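Local coordinates for invasion-associated protein (Mycobacterium tuberculosis, PDB 4LJ1) that probably binds peptidoglycan through a non-catalytic NlpC/p60 domain and is thought to help stabilise the mycobacterial cell wall, at residues P22-A26 with G36-G40; A82-I88 with A99-G103. One frame throughout, in Å; residues are numbered along the deposited sequence.

Contact 1. Residues P22-A26 with G36-G40; sequences PFSWA and GTGTG
Two loops of the NlpC/p60 domain meet where Trp25 lies against the turn 36-40, part of the loop between strands 34-35 and 44-45. The turn is held by its own backbone: Gly40 N bonds to Thr37 O at 2.9 Å, and Gly36 N bonds to Gly40 O. Across the contact, Thr37 N donates to Trp25 O at 3.0 Å, a fairly straight bond (159° at the hydrogen). The same oxygen takes a CA-H contact from Gly36, with CA 3.2 Å from Trp25 O; having no side chain, Gly36 can come this close.

The indole of Trp25, described here in one of its two conformers, starts with CG anti to the backbone N (chi1 177°) and brings its CD1 edge to Thr37. Thr37 OG1 lies in the ring plane, 3.4 Å from Trp25 CD1, and Thr37 O approaches the same edge at 3.3 Å from CD1. Ala26 adds its methyl, with CB 3.5 Å from Thr37 OG1.

Ser24 OG rests beside Gly40 and is hydrogen-bonded to Thr43 O. Backbone bonds of Pro22 and Ser24 with Phe46, and of Phe23 with Asp112, fix the first loop to the rest of the domain.

Beyond the direct bond, a water bridges the two loops: Trp25 N donates to it at 3.0 Å, and Thr39 OG1, turned in between its own N and carbonyl carbon (chi1 65°) and so toward Trp25, is hydrogen-bonded to the same water at 2.9 Å.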
loop_
_atom_site.group_PDB
_atom_site.type_symbol
_atom_site.label_atom_id
_atom_site.label_comp_id
_atom_site.label_asym_id
_atom_site.label_seq_id
_atom_site.Cartn_x
_atom_site.Cartn_y
_atom_site.Cartn_z
ATOM N N PRO A 22 -15.117 2.542 -0.567
ATOM C CA PRO A 22 -14.936 3.546 0.495
ATOM C C PRO A 22 -13.882 3.216 1.528
ATOM O O PRO A 22 -13.609 2.061 1.826
ATOM C CB PRO A 22 -16.322 3.625 1.168
ATOM C CG PRO A 22 -17.239 2.870 0.332
ATOM C CD PRO A 22 -16.482 1.981 -0.581
ATOM N N PHE A 23 -13.339 4.283 2.114
ATOM C CA PHE A 23 -12.592 4.152 3.347
ATOM C C PHE A 23 -13.473 3.543 4.442
ATOM O O PHE A 23 -14.640 3.930 4.608
ATOM C CB PHE A 23 -12.087 5.528 3.812
ATOM C CG PHE A 23 -11.384 5.475 5.140
ATOM C CD1 PHE A 23 -10.092 4.992 5.236
ATOM C CD2 PHE A 23 -12.053 5.784 6.309
ATOM C CE1 PHE A 23 -9.450 4.897 6.476
ATOM C CE2 PHE A 23 -11.418 5.688 7.536
ATOM C CZ PHE A 23 -10.125 5.232 7.614
ATOM N N SER A 24 -12.890 2.650 5.227
ATOM C CA SER A 24 -13.528 2.149 6.432
ATOM C C SER A 24 -12.421 1.881 7.440
ATOM O O SER A 24 -11.489 1.131 7.178
ATOM C CB SER A 24 -14.300 0.854 6.144
ATOM O OG SER A 24 -14.988 0.464 7.322
ATOM N N TRP A 25 -12.546 2.486 8.620
ATOM C CA TRP A 25 -11.558 2.314 9.684
ATOM C C TRP A 25 -11.357 0.856 9.988
ATOM O O TRP A 25 -12.320 0.172 10.275
ATOM C CB TRP A 25 -12.049 3.017 10.958
ATOM C CG TRP A 25 -11.122 2.829 12.116
ATOM C CD1 TRP A 25 -11.147 1.829 13.081
ATOM C CD2 TRP A 25 -9.938 3.627 12.411
ATOM N NE1 TRP A 25 -10.096 1.973 13.949
ATOM C CE2 TRP A 25 -9.333 3.039 13.599
ATOM C CE3 TRP A 25 -9.361 4.756 11.848
ATOM C CZ2 TRP A 25 -8.194 3.567 14.177
ATOM C CZ3 TRP A 25 -8.208 5.281 12.440
ATOM C CH2 TRP A 25 -7.641 4.699 13.576
ATOM N N ALA A 26 -10.119 0.361 9.923
ATOM C CA ALA A 26 -9.783 -1.041 10.192
ATOM C C ALA A 26 -10.471 -2.004 9.228
ATOM O O ALA A 26 -10.629 -3.178 9.540
ATOM C CB ALA A 26 -10.034 -1.426 11.660
ATOM N N GLY A 36 -15.624 -2.425 8.750
ATOM C CA GLY A 36 -14.595 -1.964 9.641
ATOM C C GLY A 36 -15.047 -1.999 11.089
ATOM O O GLY A 36 -15.991 -2.705 11.452
ATOM N N THR A 37 -14.335 -1.248 11.922
ATOM C CA THR A 37 -14.677 -1.072 13.323
ATOM C C THR A 37 -14.698 0.419 13.648
ATOM O O THR A 37 -14.358 1.237 12.800
ATOM C CB THR A 37 -13.707 -1.792 14.276
ATOM O OG1 THR A 37 -12.422 -1.168 14.196
ATOM C CG2 THR A 37 -13.629 -3.320 13.981
ATOM N N GLY A 38 -15.085 0.808 14.865
ATOM C CA GLY A 38 -15.236 2.237 15.124
ATOM C C GLY A 38 -16.191 2.841 14.123
ATOM O O GLY A 38 -17.236 2.260 13.834
ATOM N N THR A 39 -15.843 4.004 13.565
ATOM C CA THR A 39 -16.739 4.652 12.621
ATOM C C THR A 39 -16.951 3.835 11.334
ATOM O O THR A 39 -17.847 4.142 10.564
ATOM C CB THR A 39 -16.246 6.048 12.246
ATOM O OG1 THR A 39 -15.001 5.938 11.537
ATOM C CG2 THR A 39 -16.079 6.923 13.492
ATOM N N GLY A 40 -16.102 2.836 11.099
ATOM C CA GLY A 40 -16.260 1.930 9.951
ATOM C C GLY A 40 -17.152 0.724 10.205
ATOM O O GLY A 40 -17.276 -0.120 9.333
HETATM O O HOH W 1 -14.539 4.665 8.961
#

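Contact 2. Residues A82-I88 with A99-G103; sequences ARKGDLI and ALYLG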
loop_
_atom_site.group_PDB
_atom_site.type_symbol
_atom_site.label_atom_id
_atom_site.label_comp_id
_atom_site.label_asym_id
_atom_site.label_seq_id
_atom_site.Cartn_x
_atom_site.Cartn_y
_atom_site.Cartn_z
ATOM N N ALA A 82 12.977 4.001 -7.299
ATOM C CA ALA A 82 11.618 3.438 -7.158
ATOM C C ALA A 82 11.178 2.697 -8.406
ATOM O O ALA A 82 11.521 3.075 -9.526
ATOM C CB ALA A 82 10.631 4.554 -6.860
ATOM N N ARG A 83 10.366 1.669 -8.189
ATOM C CA ARG A 83 9.767 0.861 -9.251
ATOM C C ARG A 83 8.304 0.637 -8.931
ATOM O O ARG A 83 7.925 0.562 -7.767
ATOM C CB ARG A 83 10.464 -0.502 -9.356
ATOM C CG ARG A 83 11.898 -0.425 -9.839
ATOM C CD ARG A 83 12.521 -1.805 -9.860
ATOM N NE ARG A 83 13.957 -1.725 -10.076
ATOM C CZ ARG A 83 14.781 -2.754 -9.955
ATOM N NH1 ARG A 83 14.306 -3.942 -9.613
ATOM N NH2 ARG A 83 16.077 -2.589 -10.170
ATOM N N LYS A 84 7.472 0.510 -9.955
ATOM C CA LYS A 84 6.101 0.159 -9.702
ATOM C C LYS A 84 6.019 -1.104 -8.838
ATOM O O LYS A 84 6.816 -2.040 -8.972
ATOM C CB LYS A 84 5.284 0.058 -10.985
ATOM C CG LYS A 84 5.622 -1.043 -11.960
ATOM C CD LYS A 84 4.580 -1.043 -13.095
ATOM C CE LYS A 84 5.054 -1.691 -14.378
ATOM N NZ LYS A 84 3.996 -1.599 -15.424
ATOM N N GLY A 85 5.071 -1.087 -7.902
ATOM C CA GLY A 85 4.907 -2.139 -6.914
ATOM C C GLY A 85 5.573 -1.836 -5.585
ATOM O O GLY A 85 5.226 -2.439 -4.571
ATOM N N ASP A 86 6.525 -0.910 -5.556
ATOM C CA ASP A 86 7.129 -0.527 -4.291
ATOM C C ASP A 86 6.051 0.159 -3.429
ATOM O O ASP A 86 5.116 0.744 -3.951
ATOM C CB ASP A 86 8.288 0.439 -4.523
ATOM C CG ASP A 86 9.513 -0.196 -5.156
ATOM O OD1 ASP A 86 9.605 -1.454 -5.213
ATOM O OD2 ASP A 86 10.427 0.565 -5.553
ATOM N N LEU A 87 6.248 0.106 -2.126
ATOM C CA LEU A 87 5.346 0.758 -1.165
ATOM C C LEU A 87 5.909 2.106 -0.733
ATOM O O LEU A 87 7.103 2.227 -0.423
ATOM C CB LEU A 87 5.190 -0.148 0.053
ATOM C CG LEU A 87 4.552 -1.521 -0.179
ATOM C CD1 LEU A 87 4.530 -2.299 1.129
ATOM C CD2 LEU A 87 3.153 -1.364 -0.759
ATOM N N ILE A 88 5.041 3.104 -0.746
ATOM C CA ILE A 88 5.307 4.457 -0.271
ATOM C C ILE A 88 4.713 4.588 1.127
ATOM O O ILE A 88 3.607 4.100 1.372
ATOM C CB ILE A 88 4.662 5.475 -1.229
ATOM C CG1 ILE A 88 5.352 5.457 -2.595
ATOM C CG2 ILE A 88 4.693 6.891 -0.632
ATOM C CD1 ILE A 88 4.550 6.117 -3.694
ATOM N N ALA A 99 0.930 3.466 0.807
ATOM C CA ALA A 99 0.312 3.527 -0.506
ATOM C C ALA A 99 1.124 2.664 -1.458
ATOM O O ALA A 99 2.267 2.343 -1.172
ATOM C CB ALA A 99 0.232 4.968 -1.005
ATOM N N LEU A 100 0.524 2.291 -2.581
ATOM C CA LEU A 100 1.171 1.424 -3.561
ATOM C C LEU A 100 1.663 2.274 -4.740
ATOM O O LEU A 100 0.869 2.933 -5.421
ATOM C CB LEU A 100 0.169 0.387 -4.058
ATOM C CG LEU A 100 0.657 -0.660 -5.072
ATOM C CD1 LEU A 100 1.757 -1.543 -4.485
ATOM C CD2 LEU A 100 -0.494 -1.496 -5.582
ATOM N N TYR A 101 2.979 2.282 -4.993
ATOM C CA TYR A 101 3.505 3.035 -6.122
ATOM C C TYR A 101 3.161 2.342 -7.429
ATOM O O TYR A 101 3.374 1.144 -7.573
ATOM C CB TYR A 101 5.025 3.214 -5.996
ATOM C CG TYR A 101 5.620 4.164 -7.030
ATOM C CD1 TYR A 101 5.016 5.378 -7.312
ATOM C CD2 TYR A 101 6.759 3.841 -7.741
ATOM C CE1 TYR A 101 5.520 6.234 -8.257
ATOM C CE2 TYR A 101 7.289 4.724 -8.675
ATOM C CZ TYR A 101 6.656 5.918 -8.943
ATOM O OH TYR A 101 7.132 6.817 -9.895
ATOM N N LEU A 102 2.652 3.113 -8.388
ATOM C CA LEU A 102 2.218 2.576 -9.678
ATOM C C LEU A 102 3.181 2.876 -10.812
ATOM O O LEU A 102 2.948 2.430 -11.938
ATOM C CB LEU A 102 0.851 3.146 -10.045
ATOM C CG LEU A 102 -0.278 2.881 -9.056
ATOM C CD1 LEU A 102 -1.525 3.652 -9.422
ATOM C CD2 LEU A 102 -0.577 1.383 -8.953
ATOM N N GLY A 103 4.254 3.601 -10.513
ATOM C CA GLY A 103 5.139 4.131 -11.527
ATOM C C GLY A 103 4.629 5.456 -12.062
ATOM O O GLY A 103 3.474 5.854 -11.837
#
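Ala99 pairs with Ile88 within the antiparallel hairpin of strands 87-90 and 97-103 in the NlpC/p60 sheet. This is a hydrogen-bonded pair: Ile88 N donates to Ala99 O at 2.9 Å, and Ala99 N returns a bond to Ile88 O at 2.8 Å.

Leu100 faces Leu87 as a non-hydrogen-bonded pair, their side chains crossing with Leu100 CD1 4.0 Å from Leu87 CD2; the same CD1 also touches Gly85 O.

Tyr101 makes the largest share of the contact. Its N donates to Asp86 O at 2.8 Å, nearly along the C=O axis (175°), while its O accepts Gly85 N at 2.8 Å. Gly85 belongs to a type II turn, Arg83 to Asp86, closed by Asp86 N to Arg83 O and braced by Asp86 OD2, which receives Arg83 N from above the carboxylate plane. With CG anti to the backbone N (chi1 -172°), the phenol ring runs alongside Ala82 and the start of this turn. Arg83 O lies at its edge, 3.5 Å from Tyr101 CD2. Ile88 CD1 comes obliquely to within 3.7 Å of Tyr101 CD1, and Ala82 CB touches CE2. The hydroxyl bonds to Gly105 N.

Leu102 meets Lys84 through its carbonyl, with Leu102 O against Lys84 CB. Gly103 N sits over the centre of one Tyr101 ring face, 3.5 Å above its plane.

Leu87 and Leu100 pack on Ile52 and Tyr56 of helix 48-57, Lys84 and Leu102 on Ile12 of helix 5-16, and Ile88 on Leu128 of strand 128-130, where Arg130 forms a salt bridge with Asp86 OD1.

Contacts 1 and 2 follow one another along the chain and lie on opposite sides of its centre, with centres about 24 Å and nearest atoms about 12 Å apart. Contact 2 joins strands of the four-stranded sheet, centred about 8 Å from the chain centre; contact 1 ties peripheral loops together, centred about 17 Å from it. The two are related indirectly: segment 22-26 bonds with Phe46, two residues before helix 48-57, on which Leu87 and Leu100 of contact 2 pack. In catalytic NlpC/p60 relatives the corresponding helix begins with the nucleophilic cysteine; in this non-catalytic member the region is the counterpart of an active site, not a working one. Segment 22-26 also bonds with Asp112, between strands 106-110 and 114-118.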